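PDB 5BNF: uncharacterized protein from Sus scrofa, which is porcine CD38, a disulfide-rich member of the ADP-ribosyl cyclase family that joins a helical part to a parallel beta sheet. Local coordinates for residues E12-R17 against K36-F41; K48-A53 against S124-R129; F95-T100 against K145-N150; L109-K114 against V138-L143. All coordinates share one frame; numbering follows the deposited sequence.

Overall arrangement
All four contacts lie in the part of the chain that is rich in helices, and interaction 4 is the hub. It meets interaction 1 through aromatic rings, F41 CE1 to W111 CE2 at 3.6 Å, and interaction 2 through the disulfide, C125 SG to C112 SG at 2.0 Å. Interaction 3 shares helix 135-149 with it, and L97 CD1 lies 3.4 Å from L143 CG; along the chain, interaction 4 is nested inside the loop that interaction 3 closes. The outer contacts do not meet directly: the nearest atoms of interactions 2 and 3 are about 12 Å apart, and those of interactions 1 and 3 about 8 Å.

Interaction 1 (E12-R17 against K36-F41); sequences EIILRR and KIKKAF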
loop_
_atom_site.group_PDB
_atom_site.type_symbol
_atom_site.label_atom_id
_atom_site.label_comp_id
_atom_site.label_asym_id
_atom_site.label_seq_id
_atom_site.Cartn_x
_atom_site.Cartn_y
_atom_site.Cartn_z
ATOM N N GLU A 12 -16.199 10.176 -9.921
ATOM C CA GLU A 12 -15.562 11.255 -10.661
ATOM C C GLU A 12 -14.099 11.392 -10.266
ATOM O O GLU A 12 -13.221 11.566 -11.116
ATOM C CB GLU A 12 -16.286 12.560 -10.365
ATOM C CG GLU A 12 -17.757 12.368 -10.065
ATOM C CD GLU A 12 -18.387 13.603 -9.471
ATOM O OE1 GLU A 12 -19.548 13.519 -9.019
ATOM O OE2 GLU A 12 -17.714 14.658 -9.459
ATOM N N ILE A 13 -13.847 11.309 -8.966
ATOM C CA ILE A 13 -12.500 11.441 -8.438
ATOM C C ILE A 13 -11.511 10.426 -8.995
ATOM O O ILE A 13 -10.447 10.808 -9.482
ATOM C CB ILE A 13 -12.501 11.354 -6.902
ATOM C CG1 ILE A 13 -13.247 12.563 -6.331
ATOM C CG2 ILE A 13 -11.073 11.290 -6.375
ATOM C CD1 ILE A 13 -13.220 12.666 -4.805
ATOM N N ILE A 14 -11.849 9.142 -8.933
ATOM C CA ILE A 14 -10.930 8.131 -9.442
ATOM C C ILE A 14 -10.783 8.203 -10.952
ATOM O O ILE A 14 -9.746 7.818 -11.492
ATOM C CB ILE A 14 -11.353 6.692 -9.049
ATOM C CG1 ILE A 14 -12.712 6.351 -9.654
ATOM C CG2 ILE A 14 -11.389 6.558 -7.532
ATOM C CD1 ILE A 14 -13.132 4.904 -9.410
ATOM N N LEU A 15 -11.813 8.693 -11.638
ATOM C CA LEU A 15 -11.738 8.808 -13.089
ATOM C C LEU A 15 -10.699 9.872 -13.418
ATOM O O LEU A 15 -9.809 9.647 -14.230
ATOM C CB LEU A 15 -13.086 9.216 -13.691
ATOM C CG LEU A 15 -13.598 8.380 -14.875
ATOM C CD1 LEU A 15 -14.351 9.298 -15.823
ATOM C CD2 LEU A 15 -12.446 7.698 -15.618
ATOM N N ARG A 16 -10.821 11.029 -12.775
ATOM C CA ARG A 16 -9.885 12.123 -12.988
ATOM C C ARG A 16 -8.462 11.674 -12.692
ATOM O O ARG A 16 -7.591 11.703 -13.563
ATOM C CB ARG A 16 -10.223 13.299 -12.070
ATOM C CG ARG A 16 -9.111 14.328 -12.000
ATOM C CD ARG A 16 -9.010 14.949 -10.617
ATOM N NE ARG A 16 -9.457 16.338 -10.590
ATOM C CZ ARG A 16 -10.428 16.793 -9.805
ATOM N NH1 ARG A 16 -11.059 15.964 -8.983
ATOM N NH2 ARG A 16 -10.761 18.078 -9.835
ATOM N N ARG A 17 -8.243 11.267 -11.445
ATOM C CA ARG A 17 -6.936 10.820 -10.995
ATOM C C ARG A 17 -6.291 9.866 -11.978
ATOM O O ARG A 17 -5.136 10.050 -12.359
ATOM C CB ARG A 17 -7.044 10.146 -9.622
ATOM C CG ARG A 17 -7.367 11.104 -8.483
ATOM C CD ARG A 17 -7.147 10.448 -7.127
ATOM N NE ARG A 17 -7.389 11.377 -6.030
ATOM C CZ ARG A 17 -7.260 11.062 -4.749
ATOM N NH1 ARG A 17 -6.891 9.836 -4.408
ATOM N NH2 ARG A 17 -7.510 11.967 -3.814
ATOM N N LYS A 36 -12.395 2.151 -18.157
ATOM C CA LYS A 36 -12.430 0.709 -17.950
ATOM C C LYS A 36 -12.064 0.419 -16.502
ATOM O O LYS A 36 -12.699 -0.401 -15.840
ATOM C CB LYS A 36 -11.422 0.028 -18.873
ATOM C CG LYS A 36 -11.985 -1.106 -19.706
ATOM C CD LYS A 36 -11.549 -0.969 -21.159
ATOM C CE LYS A 36 -10.031 -0.943 -21.295
ATOM N NZ LYS A 36 -9.608 -0.674 -22.700
ATOM N N ILE A 37 -11.025 1.100 -16.024
ATOM C CA ILE A 37 -10.550 0.935 -14.658
ATOM C C ILE A 37 -11.649 1.314 -13.668
ATOM O O ILE A 37 -12.008 0.521 -12.799
ATOM C CB ILE A 37 -9.301 1.817 -14.385
ATOM C CG1 ILE A 37 -8.139 1.389 -15.284
ATOM C CG2 ILE A 37 -8.882 1.694 -12.930
ATOM C CD1 ILE A 37 -7.555 0.025 -14.955
ATOM N N LYS A 38 -12.180 2.525 -13.814
ATOM C CA LYS A 38 -13.237 3.030 -12.942
ATOM C C LYS A 38 -14.404 2.060 -12.841
ATOM O O LYS A 38 -14.990 1.884 -11.770
ATOM C CB LYS A 38 -13.736 4.377 -13.459
ATOM C CG LYS A 38 -15.097 4.779 -12.919
ATOM C CD LYS A 38 -15.687 5.935 -13.713
ATOM C CE LYS A 38 -17.205 5.942 -13.628
ATOM N NZ LYS A 38 -17.814 6.984 -14.506
ATOM N N LYS A 39 -14.743 1.442 -13.965
ATOM C CA LYS A 39 -15.839 0.488 -14.010
ATOM C C LYS A 39 -15.512 -0.713 -13.133
ATOM O O LYS A 39 -16.343 -1.172 -12.356
ATOM C CB LYS A 39 -16.073 0.022 -15.448
ATOM C CG LYS A 39 -17.236 -0.941 -15.603
ATOM C CD LYS A 39 -18.553 -0.265 -15.268
ATOM C CE LYS A 39 -19.708 -1.239 -15.398
ATOM N NZ LYS A 39 -20.985 -0.611 -14.954
ATOM N N ALA A 40 -14.292 -1.216 -13.268
ATOM C CA ALA A 40 -13.841 -2.365 -12.494
ATOM C C ALA A 40 -13.803 -2.078 -10.992
ATOM O O ALA A 40 -14.237 -2.895 -10.175
ATOM C CB ALA A 40 -12.475 -2.780 -12.968
ATOM N N PHE A 41 -13.265 -0.920 -10.639
ATOM C CA PHE A 41 -13.171 -0.515 -9.249
ATOM C C PHE A 41 -14.579 -0.586 -8.669
ATOM O O PHE A 41 -14.847 -1.346 -7.739
ATOM C CB PHE A 41 -12.654 0.923 -9.161
ATOM C CG PHE A 41 -11.875 1.225 -7.908
ATOM C CD1 PHE A 41 -12.194 0.610 -6.698
ATOM C CD2 PHE A 41 -10.836 2.147 -7.935
ATOM C CE1 PHE A 41 -11.484 0.912 -5.533
ATOM C CE2 PHE A 41 -10.120 2.457 -6.779
ATOM C CZ PHE A 41 -10.446 1.837 -5.574
#
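F41 N donates to I37 O at 2.9 Å, a bond wholly inside helix 34-45; no hydrogen bond links the segments 12-17 and 36-41. The two helices run roughly antiparallel, their short segments inclined at 144° with axes 9.4 Å apart, and side-chain carbon fills the interval. I14 sends its CG1 branch into the crowded position between backbone N and carbonyl carbon (chi1 62°), and CD1 thereby comes over the other helix, 3.9 Å from F41 CD2 and 4.0 Å from K38 CA. Alongside, the K38 chain leaves with CG anti to its backbone N (chi1 161°) and stays extended, laying its methylenes obliquely across L15. L15 CG to K38 CD is 3.4 Å, shorter than usual for two carbons, so its exact closeness is doubtful. F41 also touches L61 of helix 59-64 and meets the ring of F10 edge-to-face. K38 thus enters the interface as a hydrocarbon chain, and van der Waals contact without any charge pairing joins these two segments.

Interaction 2 (K48-A53 against S124-R129); sequences KDPCSA and SCPDRR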
loop_
_atom_site.group_PDB
_atom_site.type_symbol
_atom_site.label_atom_id
_atom_site.label_comp_id
_atom_site.label_asym_id
_atom_site.label_seq_id
_atom_site.Cartn_x
_atom_site.Cartn_y
_atom_site.Cartn_z
ATOM N N LYS A 48 -22.882 -4.470 -2.893
ATOM C CA LYS A 48 -22.445 -5.676 -2.200
ATOM C C LYS A 48 -22.376 -5.435 -0.691
ATOM O O LYS A 48 -22.223 -4.296 -0.237
ATOM C CB LYS A 48 -21.073 -6.112 -2.697
ATOM C CG LYS A 48 -21.032 -6.539 -4.151
ATOM C CD LYS A 48 -19.616 -6.939 -4.550
ATOM C CE LYS A 48 -19.545 -7.419 -5.998
ATOM N NZ LYS A 48 -18.144 -7.618 -6.469
ATOM N N ASP A 49 -22.504 -6.510 0.079
ATOM C CA ASP A 49 -22.433 -6.424 1.524
ATOM C C ASP A 49 -21.049 -5.849 1.823
ATOM O O ASP A 49 -20.039 -6.447 1.461
ATOM C CB ASP A 49 -22.573 -7.823 2.125
ATOM C CG ASP A 49 -22.642 -7.806 3.632
ATOM O OD1 ASP A 49 -21.708 -7.272 4.273
ATOM O OD2 ASP A 49 -23.631 -8.334 4.176
ATOM N N PRO A 50 -20.984 -4.694 2.501
ATOM C CA PRO A 50 -19.691 -4.076 2.813
ATOM C C PRO A 50 -18.740 -4.870 3.706
ATOM O O PRO A 50 -17.636 -4.407 3.978
ATOM C CB PRO A 50 -20.091 -2.728 3.413
ATOM C CG PRO A 50 -21.372 -3.059 4.119
ATOM C CD PRO A 50 -22.091 -3.934 3.106
ATOM N N CYS A 51 -19.149 -6.058 4.153
ATOM C CA CYS A 51 -18.279 -6.891 4.999
ATOM C C CYS A 51 -17.977 -8.242 4.351
ATOM O O CYS A 51 -17.443 -9.138 4.987
ATOM C CB CYS A 51 -18.900 -7.116 6.391
ATOM S SG CYS A 51 -18.699 -5.746 7.597
ATOM N N SER A 52 -18.300 -8.368 3.071
ATOM C CA SER A 52 -18.092 -9.605 2.325
ATOM C C SER A 52 -16.968 -9.493 1.296
ATOM O O SER A 52 -16.859 -10.338 0.408
ATOM C CB SER A 52 -19.372 -9.963 1.585
ATOM O OG SER A 52 -19.632 -8.980 0.592
ATOM N N ALA A 53 -16.144 -8.457 1.399
ATOM C CA ALA A 53 -15.068 -8.267 0.433
ATOM C C ALA A 53 -14.027 -9.380 0.435
ATOM O O ALA A 53 -13.590 -9.838 1.486
ATOM C CB ALA A 53 -14.382 -6.917 0.662
ATOM N N SER A 124 -21.685 5.728 6.094
ATOM C CA SER A 124 -20.582 5.118 6.831
ATOM C C SER A 124 -20.160 3.813 6.184
ATOM O O SER A 124 -20.914 3.207 5.434
ATOM C CB SER A 124 -20.991 4.846 8.283
ATOM O OG SER A 124 -21.987 3.834 8.356
ATOM N N CYS A 125 -18.942 3.387 6.487
ATOM C CA CYS A 125 -18.405 2.149 5.954
ATOM C C CYS A 125 -17.719 1.418 7.092
ATOM O O CYS A 125 -17.144 2.045 7.977
ATOM C CB CYS A 125 -17.372 2.434 4.866
ATOM S SG CYS A 125 -18.009 3.143 3.318
ATOM N N PRO A 126 -17.777 0.082 7.093
ATOM C CA PRO A 126 -17.118 -0.643 8.182
ATOM C C PRO A 126 -15.609 -0.509 8.038
ATOM O O PRO A 126 -15.090 -0.625 6.931
ATOM C CB PRO A 126 -17.601 -2.082 7.979
ATOM C CG PRO A 126 -17.763 -2.180 6.479
ATOM C CD PRO A 126 -18.398 -0.844 6.125
ATOM N N ASP A 127 -14.910 -0.229 9.137
ATOM C CA ASP A 127 -13.453 -0.117 9.078
ATOM C C ASP A 127 -12.882 -1.462 9.490
ATOM O O ASP A 127 -13.639 -2.370 9.803
ATOM C CB ASP A 127 -12.925 1.015 9.976
ATOM C CG ASP A 127 -13.199 0.782 11.453
ATOM O OD1 ASP A 127 -13.560 -0.344 11.843
ATOM O OD2 ASP A 127 -13.033 1.740 12.233
ATOM N N ARG A 128 -11.562 -1.598 9.497
ATOM C CA ARG A 128 -10.944 -2.879 9.815
ATOM C C ARG A 128 -11.426 -3.525 11.116
ATOM O O ARG A 128 -11.567 -4.739 11.179
ATOM C CB ARG A 128 -9.414 -2.755 9.817
ATOM C CG ARG A 128 -8.705 -4.105 9.826
ATOM C CD ARG A 128 -7.270 -4.054 9.289
ATOM N NE ARG A 128 -6.307 -3.487 10.230
ATOM C CZ ARG A 128 -6.011 -2.194 10.322
ATOM N NH1 ARG A 128 -6.605 -1.313 9.526
ATOM N NH2 ARG A 128 -5.113 -1.784 11.207
ATOM N N ARG A 129 -11.681 -2.714 12.140
ATOM C CA ARG A 129 -12.147 -3.220 13.421
ATOM C C ARG A 129 -13.618 -3.608 13.400
ATOM O O ARG A 129 -14.065 -4.384 14.245
ATOM C CB ARG A 129 -11.888 -2.200 14.522
ATOM C CG ARG A 129 -10.414 -2.039 14.817
ATOM C CD ARG A 129 -10.150 -0.861 15.729
ATOM N NE ARG A 129 -10.748 -1.047 17.045
ATOM C CZ ARG A 129 -10.613 -0.181 18.040
ATOM N NH1 ARG A 129 -9.909 0.922 17.854
ATOM N NH2 ARG A 129 -11.169 -0.423 19.217
#
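The P126 ring leans on P50 and on the sulfur of C51, at the crest of a type I beta turn that runs from D49 to S52. Its CD faces P50 CB at 3.7 Å, its CG lies 3.4 Å from P50 O, and its CB comes within 3.8 Å of C51 SG. That sulfur stands beside its own backbone N, anti to the carbonyl carbon (chi1 -80°), and it continues into the disulfide with C131. W1 packs on both C51 and P126, so the chain's first residue joins the same patch. The contact ties the loop after helix 34-45 to the loop that leads into helix 135-149, through van der Waals contacts with no hydrogen bond between the segments. D49 stiffens the turn from inside: OD1 uses its anti lone pair to take C51 N at 2.8 Å, an Asx turn. D49 O accepts twice, from S52 N at 3.1 Å and from S52 OG, which lies in the carbonyl plane on a lone pair at 2.7 Å.

Interaction 3 (F95-T100 against K145-N150); sequences FTLENT and KRFAEN
F95 meets F147 with its backbone: F95 O lies in the plane of the F147 ring, at the edge, 3.2 Å from CZ, where the slightly positive ring hydrogens can face a carbonyl oxygen. T96 follows, its carbonyl carbon passing the same corner of the ring obliquely. At L97 the chain enters a short 3-10 turn and crosses over the ring, with L97 CA 4.1 Å from the F147 centroid and only 13° off the normal, a CH-pi contact. The L97 side chain slides back past F147 in the opposite sense and brings CD1 to 3.9 Å from F147 CB. T100 closes the turn, its CG2 methyl touching F147 CE1 at 3.6 Å. Its hydroxyl turns the other way and donates to L97 O at 2.8 Å, in the carbonyl plane, and that oxygen also takes T100 N at 3.3 Å. The same OG1 caps G103 N, making T100 the N-cap of helix 101-106. F147 reaches this bend because its CG is anti to the backbone N (chi1 -169°). F147 also meets F76 of strand 75-77, planes at about 80°, while F95 pairs by backbone with V75 of that strand, and L97 packs on L143 farther back along helix 135-149.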
loop_
_atom_site.group_PDB
_atom_site.type_symbol
_atom_site.label_atom_id
_atom_site.label_comp_id
_atom_site.label_asym_id
_atom_site.label_seq_id
_atom_site.Cartn_x
_atom_site.Cartn_y
_atom_site.Cartn_z
ATOM N N PHE A 95 9.328 4.709 -6.534
ATOM C CA PHE A 95 7.975 4.239 -6.295
ATOM C C PHE A 95 7.565 3.701 -4.933
ATOM O O PHE A 95 8.067 2.668 -4.488
ATOM C CB PHE A 95 7.621 3.175 -7.334
ATOM C CG PHE A 95 7.644 3.672 -8.752
ATOM C CD1 PHE A 95 6.469 4.050 -9.394
ATOM C CD2 PHE A 95 8.847 3.769 -9.444
ATOM C CE1 PHE A 95 6.491 4.516 -10.709
ATOM C CE2 PHE A 95 8.882 4.233 -10.756
ATOM C CZ PHE A 95 7.702 4.608 -11.392
ATOM N N THR A 96 6.640 4.401 -4.277
ATOM C CA THR A 96 6.084 3.944 -3.007
ATOM C C THR A 96 4.713 3.445 -3.466
ATOM O O THR A 96 4.295 3.765 -4.572
ATOM C CB THR A 96 5.911 5.094 -2.003
ATOM O OG1 THR A 96 5.021 6.083 -2.539
ATOM C CG2 THR A 96 7.249 5.727 -1.703
ATOM N N LEU A 97 4.005 2.671 -2.654
ATOM C CA LEU A 97 2.702 2.163 -3.089
ATOM C C LEU A 97 1.777 3.257 -3.635
ATOM O O LEU A 97 1.083 3.053 -4.633
ATOM C CB LEU A 97 2.003 1.402 -1.950
ATOM C CG LEU A 97 0.683 0.702 -2.299
ATOM C CD1 LEU A 97 0.826 -0.115 -3.567
ATOM C CD2 LEU A 97 0.270 -0.196 -1.142
ATOM N N GLU A 98 1.783 4.424 -3.004
ATOM C CA GLU A 98 0.927 5.526 -3.441
ATOM C C GLU A 98 1.358 6.192 -4.750
ATOM O O GLU A 98 0.642 7.050 -5.268
ATOM C CB GLU A 98 0.833 6.601 -2.348
ATOM C CG GLU A 98 0.283 6.116 -1.018
ATOM C CD GLU A 98 1.197 5.112 -0.353
ATOM O OE1 GLU A 98 2.397 5.418 -0.196
ATOM O OE2 GLU A 98 0.717 4.020 0.012
ATOM N N ASN A 99 2.520 5.822 -5.281
ATOM C CA ASN A 99 2.975 6.421 -6.535
ATOM C C ASN A 99 2.641 5.544 -7.736
ATOM O O ASN A 99 2.895 5.919 -8.877
ATOM C CB ASN A 99 4.481 6.708 -6.493
ATOM C CG ASN A 99 4.849 7.731 -5.437
ATOM O OD1 ASN A 99 4.235 8.792 -5.344
ATOM N ND2 ASN A 99 5.865 7.420 -4.639
ATOM N N THR A 100 2.066 4.373 -7.479
ATOM C CA THR A 100 1.676 3.473 -8.556
ATOM C C THR A 100 0.295 3.914 -9.009
ATOM O O THR A 100 -0.381 4.659 -8.305
ATOM C CB THR A 100 1.587 2.020 -8.082
ATOM O OG1 THR A 100 0.557 1.898 -7.090
ATOM C CG2 THR A 100 2.910 1.585 -7.492
ATOM N N LYS A 145 0.416 -6.429 -1.107
ATOM C CA LYS A 145 0.920 -7.763 -1.386
ATOM C C LYS A 145 1.502 -7.830 -2.793
ATOM O O LYS A 145 2.602 -8.334 -2.986
ATOM C CB LYS A 145 -0.191 -8.799 -1.249
ATOM C CG LYS A 145 0.256 -10.202 -1.602
ATOM C CD LYS A 145 0.026 -11.154 -0.446
ATOM C CE LYS A 145 -0.802 -12.349 -0.888
ATOM N NZ LYS A 145 -2.168 -11.955 -1.338
ATOM N N ARG A 146 0.755 -7.331 -3.771
ATOM C CA ARG A 146 1.215 -7.333 -5.161
ATOM C C ARG A 146 2.483 -6.501 -5.313
ATOM O O ARG A 146 3.445 -6.938 -5.936
ATOM C CB ARG A 146 0.140 -6.761 -6.093
ATOM C CG ARG A 146 -1.042 -7.677 -6.363
ATOM C CD ARG A 146 -0.638 -8.880 -7.195
ATOM N NE ARG A 146 -0.679 -10.118 -6.428
ATOM C CZ ARG A 146 -1.767 -10.863 -6.263
ATOM N NH1 ARG A 146 -1.705 -11.975 -5.541
ATOM N NH2 ARG A 146 -2.912 -10.503 -6.831
ATOM N N PHE A 147 2.469 -5.300 -4.740
ATOM C CA PHE A 147 3.601 -4.383 -4.804
ATOM C C PHE A 147 4.874 -5.057 -4.294
ATOM O O PHE A 147 5.941 -4.887 -4.866
ATOM C CB PHE A 147 3.291 -3.128 -3.975
ATOM C CG PHE A 147 4.275 -1.994 -4.166
ATOM C CD1 PHE A 147 4.436 -1.391 -5.409
ATOM C CD2 PHE A 147 4.995 -1.488 -3.083
ATOM C CE1 PHE A 147 5.295 -0.300 -5.576
ATOM C CE2 PHE A 147 5.856 -0.400 -3.240
ATOM C CZ PHE A 147 6.003 0.197 -4.490
ATOM N N ALA A 148 4.754 -5.838 -3.228
ATOM C CA ALA A 148 5.908 -6.523 -2.651
ATOM C C ALA A 148 6.363 -7.692 -3.513
ATOM O O ALA A 148 7.565 -7.938 -3.660
ATOM C CB ALA A 148 5.577 -7.007 -1.247
ATOM N N GLU A 149 5.403 -8.409 -4.086
ATOM C CA GLU A 149 5.717 -9.553 -4.925
ATOM C C GLU A 149 6.437 -9.151 -6.218
ATOM O O GLU A 149 7.259 -9.905 -6.725
ATOM C CB GLU A 149 4.435 -10.321 -5.255
ATOM C CG GLU A 149 3.698 -10.863 -4.040
ATOM C CD GLU A 149 2.447 -11.660 -4.415
ATOM O OE1 GLU A 149 1.650 -11.166 -5.237
ATOM O OE2 GLU A 149 2.252 -12.777 -3.886
ATOM N N ASN A 150 6.138 -7.965 -6.739
ATOM C CA ASN A 150 6.755 -7.489 -7.973
ATOM C C ASN A 150 8.034 -6.692 -7.748
ATOM O O ASN A 150 8.582 -6.111 -8.690
ATOM C CB ASN A 150 5.779 -6.610 -8.764
ATOM C CG ASN A 150 4.518 -7.346 -9.174
ATOM O OD1 ASN A 150 4.572 -8.478 -9.656
ATOM N ND2 ASN A 150 3.373 -6.694 -9.003
#

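Interaction 4 (L109-K114 against V138-L143); sequences LSWCGK and VFWNLL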
loop_
_atom_site.group_PDB
_atom_site.type_symbol
_atom_site.label_atom_id
_atom_site.label_comp_id
_atom_site.label_asym_id
_atom_site.label_seq_id
_atom_site.Cartn_x
_atom_site.Cartn_y
_atom_site.Cartn_z
ATOM N N LEU A 109 -8.978 7.846 -0.192
ATOM C CA LEU A 109 -10.414 7.714 -0.404
ATOM C C LEU A 109 -11.089 6.658 0.475
ATOM O O LEU A 109 -10.425 5.804 1.063
ATOM C CB LEU A 109 -10.672 7.403 -1.877
ATOM C CG LEU A 109 -10.623 8.546 -2.901
ATOM C CD1 LEU A 109 -9.473 9.491 -2.646
ATOM C CD2 LEU A 109 -10.524 7.928 -4.285
ATOM N N SER A 110 -12.414 6.742 0.564
ATOM C CA SER A 110 -13.219 5.795 1.333
ATOM C C SER A 110 -14.357 5.285 0.461
ATOM O O SER A 110 -15.018 6.066 -0.220
ATOM C CB SER A 110 -13.806 6.464 2.576
ATOM O OG SER A 110 -12.851 6.519 3.621
ATOM N N TRP A 111 -14.596 3.979 0.480
ATOM C CA TRP A 111 -15.665 3.426 -0.336
ATOM C C TRP A 111 -16.265 2.123 0.197
ATOM O O TRP A 111 -15.606 1.343 0.885
ATOM C CB TRP A 111 -15.157 3.216 -1.767
ATOM C CG TRP A 111 -14.096 2.151 -1.917
ATOM C CD1 TRP A 111 -14.299 0.824 -2.162
ATOM C CD2 TRP A 111 -12.673 2.325 -1.823
ATOM N NE1 TRP A 111 -13.099 0.163 -2.226
ATOM C CE2 TRP A 111 -12.085 1.058 -2.020
ATOM C CE3 TRP A 111 -11.841 3.423 -1.590
ATOM C CZ2 TRP A 111 -10.701 0.859 -1.996
ATOM C CZ3 TRP A 111 -10.463 3.227 -1.565
ATOM C CH2 TRP A 111 -9.908 1.955 -1.767
ATOM N N CYS A 112 -17.538 1.919 -0.118
ATOM C CA CYS A 112 -18.266 0.721 0.261
ATOM C C CYS A 112 -19.657 0.795 -0.332
ATOM O O CYS A 112 -20.242 1.876 -0.461
ATOM C CB CYS A 112 -18.347 0.555 1.778
ATOM S SG CYS A 112 -19.359 1.753 2.690
ATOM N N GLY A 113 -20.171 -0.363 -0.722
ATOM C CA GLY A 113 -21.485 -0.413 -1.313
ATOM C C GLY A 113 -22.545 -0.782 -0.305
ATOM O O GLY A 113 -22.352 -0.633 0.901
ATOM N N LYS A 114 -23.664 -1.277 -0.816
ATOM C CA LYS A 114 -24.783 -1.664 0.016
ATOM C C LYS A 114 -25.714 -2.570 -0.788
ATOM O O LYS A 114 -26.038 -2.268 -1.938
ATOM C CB LYS A 114 -25.514 -0.400 0.458
ATOM C CG LYS A 114 -26.772 -0.611 1.262
ATOM C CD LYS A 114 -27.337 0.740 1.666
ATOM C CE LYS A 114 -28.653 0.615 2.411
ATOM N NZ LYS A 114 -29.153 1.955 2.814
ATOM N N VAL A 138 -9.289 -4.660 2.194
ATOM C CA VAL A 138 -8.917 -5.737 1.298
ATOM C C VAL A 138 -8.159 -5.182 0.113
ATOM O O VAL A 138 -7.164 -5.751 -0.327
ATOM C CB VAL A 138 -10.136 -6.508 0.820
ATOM C CG1 VAL A 138 -9.775 -7.374 -0.371
ATOM C CG2 VAL A 138 -10.649 -7.379 1.972
ATOM N N PHE A 139 -8.632 -4.057 -0.393
ATOM C CA PHE A 139 -7.980 -3.413 -1.505
ATOM C C PHE A 139 -6.520 -3.136 -1.141
ATOM O O PHE A 139 -5.598 -3.716 -1.715
ATOM C CB PHE A 139 -8.669 -2.097 -1.822
ATOM C CG PHE A 139 -7.936 -1.280 -2.830
ATOM C CD1 PHE A 139 -7.952 -1.637 -4.165
ATOM C CD2 PHE A 139 -7.186 -0.179 -2.441
ATOM C CE1 PHE A 139 -7.221 -0.905 -5.104
ATOM C CE2 PHE A 139 -6.457 0.555 -3.373
ATOM C CZ PHE A 139 -6.475 0.192 -4.704
ATOM N N TRP A 140 -6.325 -2.251 -0.173
ATOM C CA TRP A 140 -4.986 -1.885 0.256
ATOM C C TRP A 140 -4.119 -3.071 0.651
ATOM O O TRP A 140 -2.916 -3.071 0.407
ATOM C CB TRP A 140 -5.072 -0.875 1.396
ATOM C CG TRP A 140 -5.562 0.456 0.931
ATOM C CD1 TRP A 140 -6.757 1.038 1.223
ATOM C CD2 TRP A 140 -4.870 1.367 0.078
ATOM N NE1 TRP A 140 -6.855 2.260 0.607
ATOM C CE2 TRP A 140 -5.707 2.488 -0.104
ATOM C CE3 TRP A 140 -3.620 1.349 -0.550
ATOM C CZ2 TRP A 140 -5.337 3.581 -0.887
ATOM C CZ3 TRP A 140 -3.251 2.437 -1.330
ATOM C CH2 TRP A 140 -4.106 3.537 -1.491
ATOM N N ASN A 141 -4.733 -4.085 1.249
ATOM C CA ASN A 141 -4.009 -5.280 1.656
ATOM C C ASN A 141 -3.487 -6.017 0.436
ATOM O O ASN A 141 -2.356 -6.499 0.429
ATOM C CB ASN A 141 -4.924 -6.204 2.441
ATOM C CG ASN A 141 -4.325 -6.628 3.749
ATOM O OD1 ASN A 141 -3.346 -7.376 3.789
ATOM N ND2 ASN A 141 -4.906 -6.143 4.842
ATOM N N LEU A 142 -4.318 -6.100 -0.599
ATOM C CA LEU A 142 -3.943 -6.777 -1.833
ATOM C C LEU A 142 -2.915 -5.973 -2.647
ATOM O O LEU A 142 -1.971 -6.533 -3.197
ATOM C CB LEU A 142 -5.190 -7.026 -2.683
ATOM C CG LEU A 142 -4.975 -7.605 -4.080
ATOM C CD1 LEU A 142 -4.170 -8.908 -3.990
ATOM C CD2 LEU A 142 -6.327 -7.837 -4.739
ATOM N N LEU A 143 -3.106 -4.661 -2.715
ATOM C CA LEU A 143 -2.205 -3.798 -3.460
ATOM C C LEU A 143 -0.795 -3.934 -2.896
ATOM O O LEU A 143 0.178 -4.077 -3.636
ATOM C CB LEU A 143 -2.661 -2.341 -3.354
ATOM C CG LEU A 143 -2.122 -1.465 -4.483
ATOM C CD1 LEU A 143 -2.496 -2.108 -5.815
ATOM C CD2 LEU A 143 -2.687 -0.048 -4.384
HETATM O O HOH W 1 -7.801 4.398 1.547
#
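An aromatic cluster of W111, F139 and W140 pins the loop after helix 101-106 onto helix 135-149, in the buried core of the helical part. W111 points the edge of its six-membered ring at the face of F139 in an offset edge-to-face pair, centroids 5.3 Å apart and planes at 77°. CH2 does the closest touching, 3.5 Å from F139 CD2, while CZ2 comes to 3.6 Å from F139 CB, which lies in the indole plane. A chi1 of 67° puts W111 CG between its backbone N and carbonyl carbon and aims the long ring at the helix. W140 comes in obliquely from the next helix position: its NE1 is 3.9 Å from W111 CH2, with the planes at 46°. Within the helix, F139 CE2 stands 3.8 Å above the W140 ring, over its centre, and W140 CD1 lies at the edge of the F139 ring, in its plane. F10, F41 and F45 also bring rings against W111, while its buried NE1 is satisfied by the hydroxyl of Y58, whose ring in turn meets F139 edge-to-face. Beside the cluster a water donates to L109 O at 3.0 Å; its second link, to W140 NE1 at 2.5 Å, is weak and implausibly short, so a bridge between the segments is doubtful.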